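PDB 1JWQ: N-ACETYLMURAMOYL-L-ALANINE AMIDASE CwlV from Paenibacillus polymyxa, which probably cleaves the amide link between N-acetylmuramic acid and L-alanine in cell-wall peptidoglycan, through the zinc-binding catalytic domain described here. Local coordinates for residues A[75-80]-A[139-144]; A[3-8]-A[50-55]; A[11-16]-A[56-61]; A[27-32]-A[79-84]. All blocks are in the same frame, centred on the assembly; numbering follows the deposited sequence.

Following the chain from its N terminus gives a worked example of how crossing closures build a metal site. Contact 2 comes first, bringing 50-55 back beside 3-8 and closing a beta-alpha-beta unit. Contact 3 overlaps it, joining 11-16 to 56-61, the loops that follow those two strands. Contact 4 crosses both, since 27-32 lies inside their loops and its partner 79-84 beyond them; it sets helix 26-42 against strand 75-82. Contact 1 opens where contact 4 ends, sharing I79 and H80, and carries the sheet on to 139-144. None nests within another. D7 bonds contact 2 to contact 1, and K27 bridges contacts 3 and 4.

Contact 1. Residues A[75-80]-A[139-144]; sequences VFVSIH and VLLEVG. With ZN (zinc ion), chain B.
V77 to H80 pair in parallel with V139 to E142, and five backbone hydrogen bonds join the strands. The run starts at V139 N to F76 O and finishes at V143 N to H80 O. In between, L141 bonds strand 75-80 through both backbone groups: its N gives a nearly straight bond (172°) to S78 O at 2.8 Å, and its O receives H80 N.

Apolar contacts occupy both faces. On one, V77 CG1 meets L141 CD1 at 3.8 Å, and further along I79 meets V143. On the other, L140 crosses the H80 imidazole at about a right angle, its CG 3.5 Å from H80 CD2.

The remaining interactions are polar or involve the metal. H80 ND1 binds zinc at 2.2 Å, and NE2 makes a weak, in-plane hydrogen bond to S78 OG at 2.9 Å, so both nitrogens are engaged, NE2 only weakly; S78 OG also bonds D7. A bend at chi2 (-69°) brings the E142 carboxylate back to H80 CB, its plane 49° from the imidazole. There E142 OE1 accepts from zinc-bound water 1 at 2.7 Å. H10 and E26 complete the protein ligands of the metal.

In this open alpha-beta-alpha fold, helices 102-116 and 158-176 cover the V77-L141 face, helix 129-132 packs on S78 and L140, and strand 2-8 flanks 75-82 on its other edge.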
loop_
_atom_site.group_PDB
_atom_site.type_symbol
_atom_site.label_atom_id
_atom_site.label_comp_id
_atom_site.label_asym_id
_atom_site.label_seq_id
_atom_site.Cartn_x
_atom_site.Cartn_y
_atom_site.Cartn_z
ATOM N N VAL A 75 7.525 8.729 6.342
ATOM C CA VAL A 75 6.683 7.539 6.382
ATOM C C VAL A 75 6.917 6.711 5.132
ATOM O O VAL A 75 7.362 7.220 4.103
ATOM C CB VAL A 75 5.174 7.866 6.462
ATOM C CG1 VAL A 75 4.868 8.591 7.760
ATOM C CG2 VAL A 75 4.747 8.693 5.256
ATOM N N PHE A 76 6.606 5.425 5.235
ATOM C CA PHE A 76 6.763 4.495 4.132
ATOM C C PHE A 76 5.493 3.657 4.063
ATOM O O PHE A 76 5.035 3.128 5.071
ATOM C CB PHE A 76 7.987 3.611 4.384
ATOM C CG PHE A 76 8.220 2.559 3.335
ATOM C CD1 PHE A 76 7.635 1.302 3.450
ATOM C CD2 PHE A 76 9.060 2.812 2.250
ATOM C CE1 PHE A 76 7.884 0.307 2.504
ATOM C CE2 PHE A 76 9.317 1.827 1.297
ATOM C CZ PHE A 76 8.727 0.570 1.427
ATOM N N VAL A 77 4.912 3.564 2.877
ATOM C CA VAL A 77 3.701 2.778 2.696
ATOM C C VAL A 77 3.884 1.856 1.506
ATOM O O VAL A 77 4.126 2.313 0.388
ATOM C CB VAL A 77 2.467 3.666 2.426
ATOM C CG1 VAL A 77 1.230 2.793 2.228
ATOM C CG2 VAL A 77 2.247 4.631 3.588
ATOM N N SER A 78 3.779 0.557 1.752
ATOM C CA SER A 78 3.902 -0.421 0.683
ATOM C C SER A 78 2.487 -0.898 0.379
ATOM O O SER A 78 1.743 -1.266 1.287
ATOM C CB SER A 78 4.786 -1.589 1.119
ATOM O OG SER A 78 5.052 -2.439 0.017
ATOM N N ILE A 79 2.114 -0.861 -0.897
ATOM C CA ILE A 79 0.780 -1.259 -1.319
ATOM C C ILE A 79 0.800 -2.613 -2.015
ATOM O O ILE A 79 1.567 -2.838 -2.950
ATOM C CB ILE A 79 0.164 -0.200 -2.255
ATOM C CG1 ILE A 79 0.086 1.149 -1.529
ATOM C CG2 ILE A 79 -1.226 -0.641 -2.686
ATOM C CD1 ILE A 79 -0.464 2.284 -2.392
ATOM N N HIS A 80 -0.053 -3.506 -1.532
ATOM C CA HIS A 80 -0.141 -4.864 -2.047
ATOM C C HIS A 80 -1.583 -5.346 -2.148
ATOM O O HIS A 80 -2.512 -4.683 -1.693
ATOM C CB HIS A 80 0.616 -5.812 -1.111
ATOM C CG HIS A 80 2.103 -5.649 -1.150
ATOM N ND1 HIS A 80 2.929 -6.531 -1.809
ATOM C CD2 HIS A 80 2.911 -4.709 -0.606
ATOM C CE1 HIS A 80 4.184 -6.147 -1.670
ATOM N NE2 HIS A 80 4.202 -5.042 -0.944
ATOM N N VAL A 139 4.274 0.897 6.988
ATOM C CA VAL A 139 3.216 -0.096 6.989
ATOM C C VAL A 139 3.057 -0.703 5.610
ATOM O O VAL A 139 3.447 -0.109 4.602
ATOM C CB VAL A 139 1.869 0.513 7.430
ATOM C CG1 VAL A 139 1.988 1.064 8.855
ATOM C CG2 VAL A 139 1.448 1.611 6.462
ATOM N N LEU A 140 2.507 -1.908 5.576
ATOM C CA LEU A 140 2.266 -2.595 4.319
ATOM C C LEU A 140 0.773 -2.870 4.286
ATOM O O LEU A 140 0.209 -3.434 5.224
ATOM C CB LEU A 140 3.061 -3.901 4.250
ATOM C CG LEU A 140 2.971 -4.637 2.911
ATOM C CD1 LEU A 140 4.279 -5.372 2.632
ATOM C CD2 LEU A 140 1.787 -5.601 2.938
ATOM N N LEU A 141 0.131 -2.442 3.211
ATOM C CA LEU A 141 -1.301 -2.616 3.080
ATOM C C LEU A 141 -1.649 -3.720 2.098
ATOM O O LEU A 141 -1.146 -3.743 0.982
ATOM C CB LEU A 141 -1.936 -1.303 2.609
ATOM C CG LEU A 141 -1.501 -0.025 3.335
ATOM C CD1 LEU A 141 -2.203 1.172 2.695
ATOM C CD2 LEU A 141 -1.838 -0.116 4.818
ATOM N N GLU A 142 -2.484 -4.653 2.539
ATOM C CA GLU A 142 -2.960 -5.725 1.672
ATOM C C GLU A 142 -4.404 -5.278 1.484
ATOM O O GLU A 142 -5.267 -5.546 2.318
ATOM C CB GLU A 142 -2.875 -7.074 2.388
ATOM C CG GLU A 142 -1.454 -7.630 2.477
ATOM C CD GLU A 142 -0.907 -8.067 1.128
ATOM O OE1 GLU A 142 0.290 -8.428 1.052
ATOM O OE2 GLU A 142 -1.673 -8.059 0.141
ATOM N N VAL A 143 -4.649 -4.567 0.388
ATOM C CA VAL A 143 -5.962 -3.997 0.112
ATOM C C VAL A 143 -7.131 -4.966 0.065
ATOM O O VAL A 143 -8.185 -4.689 0.627
ATOM C CB VAL A 143 -5.935 -3.184 -1.197
ATOM C CG1 VAL A 143 -7.261 -2.457 -1.384
ATOM C CG2 VAL A 143 -4.784 -2.179 -1.155
ATOM N N GLY A 144 -6.941 -6.091 -0.611
ATOM C CA GLY A 144 -7.995 -7.082 -0.722
ATOM C C GLY A 144 -7.423 -8.349 -1.323
ATOM O O GLY A 144 -6.241 -8.388 -1.666
HETATM ZN ZN ZN B . 2.339 -8.464 -2.614
HETATM O O HOH W 1 0.981 -9.365 -1.417
HETATM O O HOH W 2 3.750 -9.542 -1.225
#

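Contact 2. Residues A[3-8]-A[50-55]; sequences VVVIDA and VLTRSD
T52 lays its methyl CG2 against CG1 of V5, 3.7 Å away, the two side chains crossing at about a right angle. With chi1 at 55°, OG1 sits between the backbone N and the carbonyl carbon of T52, from where it donates to D7 OD2 at 2.6 Å, using the anti lone pair of that oxygen. D7 is further fixed by a salt bridge from OD2 to R64 and a bond from OD1 to S78, so its buried carboxylate has several partners.

On the opposite face I6 and L51 lie side by side and point the same way, I6 CB being 3.8 Å from L51 CD1. Backbone bonds of the parallel pairing hold this register: V50 N to V4 O at 2.8 Å, then I6 N to V50 O and T52 N to I6 O. Beyond T52 the chains diverge, and water 3 fills in, donating to I6 O while accepting from A8 N and R53 N.

R53 then reaches back. Its NE bonds A8 O at 2.8 Å from above the carbonyl plane (41° out), and A8 CB lies over one face of the guanidinium. NH1 goes to D55 O within the loop, and NH2 to G9 O and K27 O, joining that loop to the end of strand 2-8 and the start of helix 26-42.

The contact closes the beta-alpha-beta unit: helix 26-42 covers I6, A8 and L51 through A34 and L35, strand 75-82 flanks 2-8, and 47-51 is an edge strand of the sheet.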
loop_
_atom_site.group_PDB
_atom_site.type_symbol
_atom_site.label_atom_id
_atom_site.label_comp_id
_atom_site.label_asym_id
_atom_site.label_seq_id
_atom_site.Cartn_x
_atom_site.Cartn_y
_atom_site.Cartn_z
ATOM N N VAL A 3 8.725 13.924 3.681
ATOM C CA VAL A 3 8.870 12.975 2.589
ATOM C C VAL A 3 8.014 11.737 2.796
ATOM O O VAL A 3 8.032 11.123 3.861
ATOM C CB VAL A 3 10.346 12.559 2.430
ATOM C CG1 VAL A 3 10.489 11.516 1.344
ATOM C CG2 VAL A 3 11.189 13.783 2.101
ATOM N N VAL A 4 7.272 11.381 1.755
ATOM C CA VAL A 4 6.396 10.220 1.788
ATOM C C VAL A 4 6.822 9.251 0.696
ATOM O O VAL A 4 6.829 9.603 -0.481
ATOM C CB VAL A 4 4.930 10.628 1.524
ATOM C CG1 VAL A 4 4.025 9.395 1.552
ATOM C CG2 VAL A 4 4.486 11.647 2.556
ATOM N N VAL A 5 7.187 8.032 1.080
ATOM C CA VAL A 5 7.589 7.050 0.085
ATOM C C VAL A 5 6.479 6.026 -0.074
ATOM O O VAL A 5 6.030 5.426 0.898
ATOM C CB VAL A 5 8.912 6.347 0.477
ATOM C CG1 VAL A 5 9.194 5.181 -0.475
ATOM C CG2 VAL A 5 10.058 7.346 0.414
ATOM N N ILE A 6 6.017 5.871 -1.310
ATOM C CA ILE A 6 4.961 4.924 -1.628
ATOM C C ILE A 6 5.606 3.829 -2.451
ATOM O O ILE A 6 6.210 4.088 -3.491
ATOM C CB ILE A 6 3.841 5.573 -2.454
ATOM C CG1 ILE A 6 3.280 6.789 -1.711
ATOM C CG2 ILE A 6 2.747 4.546 -2.732
ATOM C CD1 ILE A 6 2.604 6.468 -0.396
ATOM N N ASP A 7 5.462 2.603 -1.968
ATOM C CA ASP A 7 6.052 1.445 -2.603
ATOM C C ASP A 7 5.000 0.505 -3.177
ATOM O O ASP A 7 4.253 -0.138 -2.431
ATOM C CB ASP A 7 6.909 0.715 -1.565
ATOM C CG ASP A 7 7.505 -0.563 -2.095
ATOM O OD1 ASP A 7 7.247 -1.626 -1.495
ATOM O OD2 ASP A 7 8.225 -0.499 -3.108
ATOM N N ALA A 8 4.933 0.445 -4.505
ATOM C CA ALA A 8 3.996 -0.442 -5.189
ATOM C C ALA A 8 4.690 -1.792 -5.225
ATOM O O ALA A 8 5.687 -1.963 -5.920
ATOM C CB ALA A 8 3.736 0.054 -6.609
ATOM N N VAL A 50 7.494 10.437 -3.023
ATOM C CA VAL A 50 8.445 9.680 -3.818
ATOM C C VAL A 50 7.968 8.245 -3.964
ATOM O O VAL A 50 7.654 7.589 -2.976
ATOM C CB VAL A 50 9.836 9.661 -3.153
ATOM C CG1 VAL A 50 10.783 8.774 -3.956
ATOM C CG2 VAL A 50 10.390 11.084 -3.058
ATOM N N LEU A 51 7.907 7.763 -5.197
ATOM C CA LEU A 51 7.491 6.390 -5.440
ATOM C C LEU A 51 8.707 5.534 -5.752
ATOM O O LEU A 51 9.535 5.909 -6.582
ATOM C CB LEU A 51 6.506 6.319 -6.613
ATOM C CG LEU A 51 5.016 6.411 -6.264
ATOM C CD1 LEU A 51 4.726 7.696 -5.493
ATOM C CD2 LEU A 51 4.207 6.355 -7.552
ATOM N N THR A 52 8.822 4.387 -5.092
ATOM C CA THR A 52 9.949 3.495 -5.361
ATOM C C THR A 52 9.909 3.095 -6.834
ATOM O O THR A 52 10.952 2.931 -7.468
ATOM C CB THR A 52 9.896 2.231 -4.487
ATOM O OG1 THR A 52 8.633 1.577 -4.660
ATOM C CG2 THR A 52 10.088 2.595 -3.022
ATOM N N ARG A 53 8.704 2.932 -7.373
ATOM C CA ARG A 53 8.543 2.603 -8.784
ATOM C C ARG A 53 7.281 3.260 -9.324
ATOM O O ARG A 53 6.229 3.262 -8.674
ATOM C CB ARG A 53 8.508 1.087 -9.009
ATOM C CG ARG A 53 7.200 0.397 -8.706
ATOM C CD ARG A 53 7.301 -1.074 -9.097
ATOM N NE ARG A 53 6.113 -1.836 -8.722
ATOM C CZ ARG A 53 5.103 -2.116 -9.538
ATOM N NH1 ARG A 53 5.121 -1.698 -10.802
ATOM N NH2 ARG A 53 4.078 -2.828 -9.092
ATOM N N SER A 54 7.397 3.832 -10.518
ATOM C CA SER A 54 6.289 4.530 -11.150
ATOM C C SER A 54 5.882 3.858 -12.449
ATOM O O SER A 54 5.020 4.356 -13.166
ATOM C CB SER A 54 6.692 5.978 -11.422
ATOM O OG SER A 54 7.180 6.582 -10.235
ATOM N N ASP A 55 6.518 2.729 -12.741
ATOM C CA ASP A 55 6.231 1.960 -13.941
ATOM C C ASP A 55 6.461 0.484 -13.639
ATOM O O ASP A 55 6.768 0.115 -12.504
ATOM C CB ASP A 55 7.122 2.419 -15.103
ATOM C CG ASP A 55 8.596 2.217 -14.826
ATOM O OD1 ASP A 55 9.416 2.596 -15.693
ATOM O OD2 ASP A 55 8.941 1.684 -13.752
HETATM O O HOH W 3 5.968 2.706 -5.926
#

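Contact 3. Residues A[11-16]-A[56-61]; sequences GAKDSG and DTFLEL
K13 stretches across one face of the F58 ring. Its CE stands over the ring centre, 3.4 Å from the centroid, a CH-pi contact, and NZ follows in a cation-pi interaction at 4.3 Å from the same centroid. The chain is extended beyond CG, and chi1 of 59° swings it onto the ring. G11 O and D14 CB meet the ring at its edge, while A12 CB packs on F58 CB at 3.6 Å. The one direct hydrogen bond runs from A12 N to D56 OD1, 2.7 Å long, reaching the oxygen from 52° above the carboxylate plane.

On the side of A12 and K13, this first shell is set by a type II' beta turn from G11 to D14, closed by G11 N to D14 O and D14 N to G11 O. Water 4 extends it across the gap, donating to G11 O and accepting from L59 N; water 5 donates to D14 OD2 at 2.8 Å and weakly to L59 O. Further out, K27 NZ forms a salt bridge with D56 OD2 and also bonds A12 O, joining both loops to helix 26-42.

D14 links the turn to the metal. Its OD1 receives G16 N in an Asx turn, and OD2 receives ND1 of the zinc ligand H10. This is the carboxylate-histidine-zinc arrangement familiar from zinc enzymes, here placed in the loop that follows strand 2-8 of an alpha/beta fold.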
loop_
_atom_site.group_PDB
_atom_site.type_symbol
_atom_site.label_atom_id
_atom_site.label_comp_id
_atom_site.label_asym_id
_atom_site.label_seq_id
_atom_site.Cartn_x
_atom_site.Cartn_y
_atom_site.Cartn_z
ATOM N N GLY A 11 6.630 -6.089 -9.390
ATOM C CA GLY A 11 6.900 -5.363 -10.616
ATOM C C GLY A 11 7.742 -6.136 -11.607
ATOM O O GLY A 11 8.589 -6.946 -11.224
ATOM N N ALA A 12 7.501 -5.880 -12.886
ATOM C CA ALA A 12 8.229 -6.536 -13.963
ATOM C C ALA A 12 8.102 -8.052 -13.850
ATOM O O ALA A 12 6.993 -8.584 -13.823
ATOM C CB ALA A 12 9.696 -6.115 -13.930
ATOM N N LYS A 13 9.234 -8.745 -13.776
ATOM C CA LYS A 13 9.220 -10.199 -13.684
ATOM C C LYS A 13 8.440 -10.708 -12.477
ATOM O O LYS A 13 7.960 -11.838 -12.485
ATOM C CB LYS A 13 10.649 -10.752 -13.668
ATOM C CG LYS A 13 11.526 -10.249 -12.532
ATOM C CD LYS A 13 12.930 -10.826 -12.655
ATOM C CE LYS A 13 13.821 -10.371 -11.513
ATOM N NZ LYS A 13 15.203 -10.912 -11.637
ATOM N N ASP A 14 8.315 -9.877 -11.445
ATOM C CA ASP A 14 7.564 -10.256 -10.248
ATOM C C ASP A 14 6.144 -9.718 -10.397
ATOM O O ASP A 14 5.891 -8.535 -10.185
ATOM C CB ASP A 14 8.214 -9.667 -8.990
ATOM C CG ASP A 14 7.515 -10.104 -7.709
ATOM O OD1 ASP A 14 6.631 -10.989 -7.772
ATOM O OD2 ASP A 14 7.858 -9.567 -6.631
ATOM N N SER A 15 5.221 -10.589 -10.780
ATOM C CA SER A 15 3.836 -10.184 -10.974
ATOM C C SER A 15 3.065 -10.125 -9.665
ATOM O O SER A 15 1.984 -9.545 -9.600
ATOM C CB SER A 15 3.132 -11.165 -11.907
ATOM O OG SER A 15 3.083 -12.454 -11.319
ATOM N N GLY A 16 3.630 -10.715 -8.619
ATOM C CA GLY A 16 2.926 -10.751 -7.354
ATOM C C GLY A 16 1.849 -11.804 -7.536
ATOM O O GLY A 16 1.999 -12.699 -8.368
ATOM N N ASP A 56 6.320 -0.362 -14.651
ATOM C CA ASP A 56 6.487 -1.787 -14.449
ATOM C C ASP A 56 7.943 -2.233 -14.444
ATOM O O ASP A 56 8.383 -2.973 -15.324
ATOM C CB ASP A 56 5.699 -2.559 -15.505
ATOM C CG ASP A 56 5.575 -4.024 -15.169
ATOM O OD1 ASP A 56 5.515 -4.348 -13.964
ATOM O OD2 ASP A 56 5.524 -4.845 -16.107
ATOM N N THR A 57 8.683 -1.780 -13.438
ATOM C CA THR A 57 10.091 -2.129 -13.307
ATOM C C THR A 57 10.292 -3.017 -12.088
ATOM O O THR A 57 9.520 -2.957 -11.131
ATOM C CB THR A 57 10.976 -0.882 -13.123
ATOM O OG1 THR A 57 10.523 0.165 -13.986
ATOM C CG2 THR A 57 12.425 -1.208 -13.474
ATOM N N PHE A 58 11.341 -3.831 -12.129
ATOM C CA PHE A 58 11.654 -4.726 -11.026
ATOM C C PHE A 58 12.509 -4.013 -9.990
ATOM O O PHE A 58 13.396 -3.234 -10.330
ATOM C CB PHE A 58 12.392 -5.965 -11.541
ATOM C CG PHE A 58 12.808 -6.917 -10.453
ATOM C CD1 PHE A 58 14.052 -6.797 -9.838
ATOM C CD2 PHE A 58 11.943 -7.916 -10.023
ATOM C CE1 PHE A 58 14.428 -7.659 -8.812
ATOM C CE2 PHE A 58 12.307 -8.785 -8.996
ATOM C CZ PHE A 58 13.553 -8.655 -8.389
ATOM N N LEU A 59 12.225 -4.282 -8.720
ATOM C CA LEU A 59 12.960 -3.680 -7.616
ATOM C C LEU A 59 13.103 -4.670 -6.478
ATOM O O LEU A 59 12.112 -5.232 -6.017
ATOM C CB LEU A 59 12.234 -2.440 -7.088
ATOM C CG LEU A 59 12.435 -1.111 -7.807
ATOM C CD1 LEU A 59 11.611 -0.034 -7.126
ATOM C CD2 LEU A 59 13.907 -0.749 -7.779
ATOM N N GLU A 60 14.333 -4.882 -6.026
ATOM C CA GLU A 60 14.587 -5.791 -4.917
ATOM C C GLU A 60 14.037 -5.137 -3.654
ATOM O O GLU A 60 13.905 -3.917 -3.593
ATOM C CB GLU A 60 16.091 -6.024 -4.756
ATOM C CG GLU A 60 16.747 -6.647 -5.978
ATOM C CD GLU A 60 16.551 -8.151 -6.050
ATOM O OE1 GLU A 60 15.521 -8.652 -5.555
ATOM O OE2 GLU A 60 17.430 -8.832 -6.620
ATOM N N LEU A 61 13.721 -5.947 -2.648
ATOM C CA LEU A 61 13.196 -5.416 -1.397
ATOM C C LEU A 61 14.189 -4.438 -0.772
ATOM O O LEU A 61 13.805 -3.377 -0.283
ATOM C CB LEU A 61 12.904 -6.561 -0.422
ATOM C CG LEU A 61 11.888 -7.596 -0.913
ATOM C CD1 LEU A 61 11.789 -8.733 0.100
ATOM C CD2 LEU A 61 10.532 -6.932 -1.116
HETATM O O HOH W 4 9.831 -6.087 -8.647
HETATM O O HOH W 5 10.206 -8.007 -6.683
#

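Contact 4. Residues A[27-32]-A[79-84]; sequences KTFNLA and IHANSS. With ZN (zinc ion), chain B.
F29 and N30, on successive positions of helix 26-42, meet strand 79-82, which runs inclined to the helix and closer to antiparallel than parallel (144° between axes 7.3 Å apart). The apolar part falls to F29. With CG anti to the backbone N (chi1 172°), its ring reaches the strand, CD2 lying 3.8 Å from A81 CB, and it presents an edge to H80 O, 3.9 Å from CE2. F156 and L155 pack on the same phenylalanine.

The amide of N30 lies close against the backbone without bonding to it: CG is 3.0 Å from I79 O, and OD1 is 3.0 Å from H80 CA. Instead ND2 donates to G9 O and to OE1 of the zinc ligand E26.

Metal and water complete the account, for zinc-bound water 1 also donates to A81 O, at 2.9 Å.

Between the two segments no hydrogen bond forms; the helix is tied to the strand by E26, at its start, whose OE1 takes A81 N. That metal-ligating oxygen thus has three partners, zinc, N30 ND2 and A81 N, which probably fixes its position beside H80.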
loop_
_atom_site.group_PDB
_atom_site.type_symbol
_atom_site.label_atom_id
_atom_site.label_comp_id
_atom_site.label_asym_id
_atom_site.label_seq_id
_atom_site.Cartn_x
_atom_site.Cartn_y
_atom_site.Cartn_z
ATOM N N LYS A 27 0.891 -6.813 -9.274
ATOM C CA LYS A 27 1.799 -5.709 -9.578
ATOM C C LYS A 27 1.088 -4.562 -10.281
ATOM O O LYS A 27 1.409 -3.390 -10.067
ATOM C CB LYS A 27 2.977 -6.186 -10.443
ATOM C CG LYS A 27 2.598 -6.673 -11.836
ATOM C CD LYS A 27 3.842 -6.876 -12.701
ATOM C CE LYS A 27 3.472 -7.260 -14.134
ATOM N NZ LYS A 27 4.674 -7.306 -15.034
ATOM N N THR A 28 0.122 -4.912 -11.123
ATOM C CA THR A 28 -0.656 -3.938 -11.879
ATOM C C THR A 28 -1.508 -3.114 -10.921
ATOM O O THR A 28 -1.567 -1.887 -11.020
ATOM C CB THR A 28 -1.575 -4.656 -12.886
ATOM O OG1 THR A 28 -0.796 -5.579 -13.657
ATOM C CG2 THR A 28 -2.237 -3.655 -13.819
ATOM N N PHE A 29 -2.175 -3.801 -10.001
ATOM C CA PHE A 29 -3.005 -3.138 -9.005
ATOM C C PHE A 29 -2.155 -2.225 -8.120
ATOM O O PHE A 29 -2.511 -1.073 -7.885
ATOM C CB PHE A 29 -3.705 -4.176 -8.124
ATOM C CG PHE A 29 -4.430 -3.583 -6.943
ATOM C CD1 PHE A 29 -5.655 -2.951 -7.105
ATOM C CD2 PHE A 29 -3.868 -3.639 -5.669
ATOM C CE1 PHE A 29 -6.317 -2.382 -6.019
ATOM C CE2 PHE A 29 -4.521 -3.075 -4.576
ATOM C CZ PHE A 29 -5.751 -2.443 -4.753
ATOM N N ASN A 30 -1.033 -2.745 -7.630
ATOM C CA ASN A 30 -0.165 -1.972 -6.754
ATOM C C ASN A 30 0.306 -0.669 -7.379
ATOM O O ASN A 30 0.304 0.376 -6.729
ATOM C CB ASN A 30 1.051 -2.805 -6.329
ATOM C CG ASN A 30 0.660 -4.033 -5.515
ATOM O OD1 ASN A 30 -0.434 -4.092 -4.951
ATOM N ND2 ASN A 30 1.560 -5.011 -5.441
ATOM N N LEU A 31 0.712 -0.729 -8.641
ATOM C CA LEU A 31 1.185 0.465 -9.330
ATOM C C LEU A 31 0.055 1.473 -9.525
ATOM O O LEU A 31 0.218 2.655 -9.242
ATOM C CB LEU A 31 1.783 0.086 -10.683
ATOM C CG LEU A 31 2.295 1.260 -11.522
ATOM C CD1 LEU A 31 3.395 1.996 -10.767
ATOM C CD2 LEU A 31 2.824 0.730 -12.844
ATOM N N ALA A 32 -1.089 1.002 -10.011
ATOM C CA ALA A 32 -2.236 1.878 -10.233
ATOM C C ALA A 32 -2.600 2.613 -8.945
ATOM O O ALA A 32 -2.919 3.805 -8.962
ATOM C CB ALA A 32 -3.436 1.059 -10.736
ATOM N N ILE A 79 2.114 -0.861 -0.897
ATOM C CA ILE A 79 0.780 -1.259 -1.319
ATOM C C ILE A 79 0.800 -2.613 -2.015
ATOM O O ILE A 79 1.567 -2.838 -2.950
ATOM C CB ILE A 79 0.164 -0.200 -2.255
ATOM C CG1 ILE A 79 0.086 1.149 -1.529
ATOM C CG2 ILE A 79 -1.226 -0.641 -2.686
ATOM C CD1 ILE A 79 -0.464 2.284 -2.392
ATOM N N HIS A 80 -0.053 -3.506 -1.532
ATOM C CA HIS A 80 -0.141 -4.864 -2.047
ATOM C C HIS A 80 -1.583 -5.346 -2.148
ATOM O O HIS A 80 -2.512 -4.683 -1.693
ATOM C CB HIS A 80 0.616 -5.812 -1.111
ATOM C CG HIS A 80 2.103 -5.649 -1.150
ATOM N ND1 HIS A 80 2.929 -6.531 -1.809
ATOM C CD2 HIS A 80 2.911 -4.709 -0.606
ATOM C CE1 HIS A 80 4.184 -6.147 -1.670
ATOM N NE2 HIS A 80 4.202 -5.042 -0.944
ATOM N N ALA A 81 -1.746 -6.513 -2.764
ATOM C CA ALA A 81 -3.041 -7.171 -2.903
ATOM C C ALA A 81 -2.733 -8.578 -2.402
ATOM O O ALA A 81 -1.657 -9.119 -2.679
ATOM C CB ALA A 81 -3.491 -7.199 -4.357
ATOM N N ASN A 82 -3.675 -9.161 -1.671
ATOM C CA ASN A 82 -3.501 -10.470 -1.052
ATOM C C ASN A 82 -3.941 -11.670 -1.892
ATOM O O ASN A 82 -4.580 -11.528 -2.934
ATOM C CB ASN A 82 -4.265 -10.470 0.276
ATOM C CG ASN A 82 -3.495 -11.123 1.404
ATOM O OD1 ASN A 82 -3.733 -10.824 2.576
ATOM N ND2 ASN A 82 -2.580 -12.019 1.067
ATOM N N SER A 83 -3.589 -12.859 -1.417
ATOM C CA SER A 83 -3.959 -14.093 -2.092
ATOM C C SER A 83 -4.007 -15.208 -1.067
ATOM O O SER A 83 -3.197 -15.246 -0.137
ATOM C CB SER A 83 -2.952 -14.443 -3.185
ATOM O OG SER A 83 -3.446 -15.499 -3.988
ATOM N N SER A 84 -4.966 -16.111 -1.240
ATOM C CA SER A 84 -5.149 -17.235 -0.333
ATOM C C SER A 84 -5.425 -18.516 -1.110
ATOM O O SER A 84 -5.901 -18.466 -2.239
ATOM C CB SER A 84 -6.325 -16.955 0.602
ATOM O OG SER A 84 -6.695 -18.119 1.328
HETATM ZN ZN ZN B . 2.339 -8.464 -2.614
HETATM O O HOH W 1 0.981 -9.365 -1.417
HETATM O O HOH W 2 3.750 -9.542 -1.225
#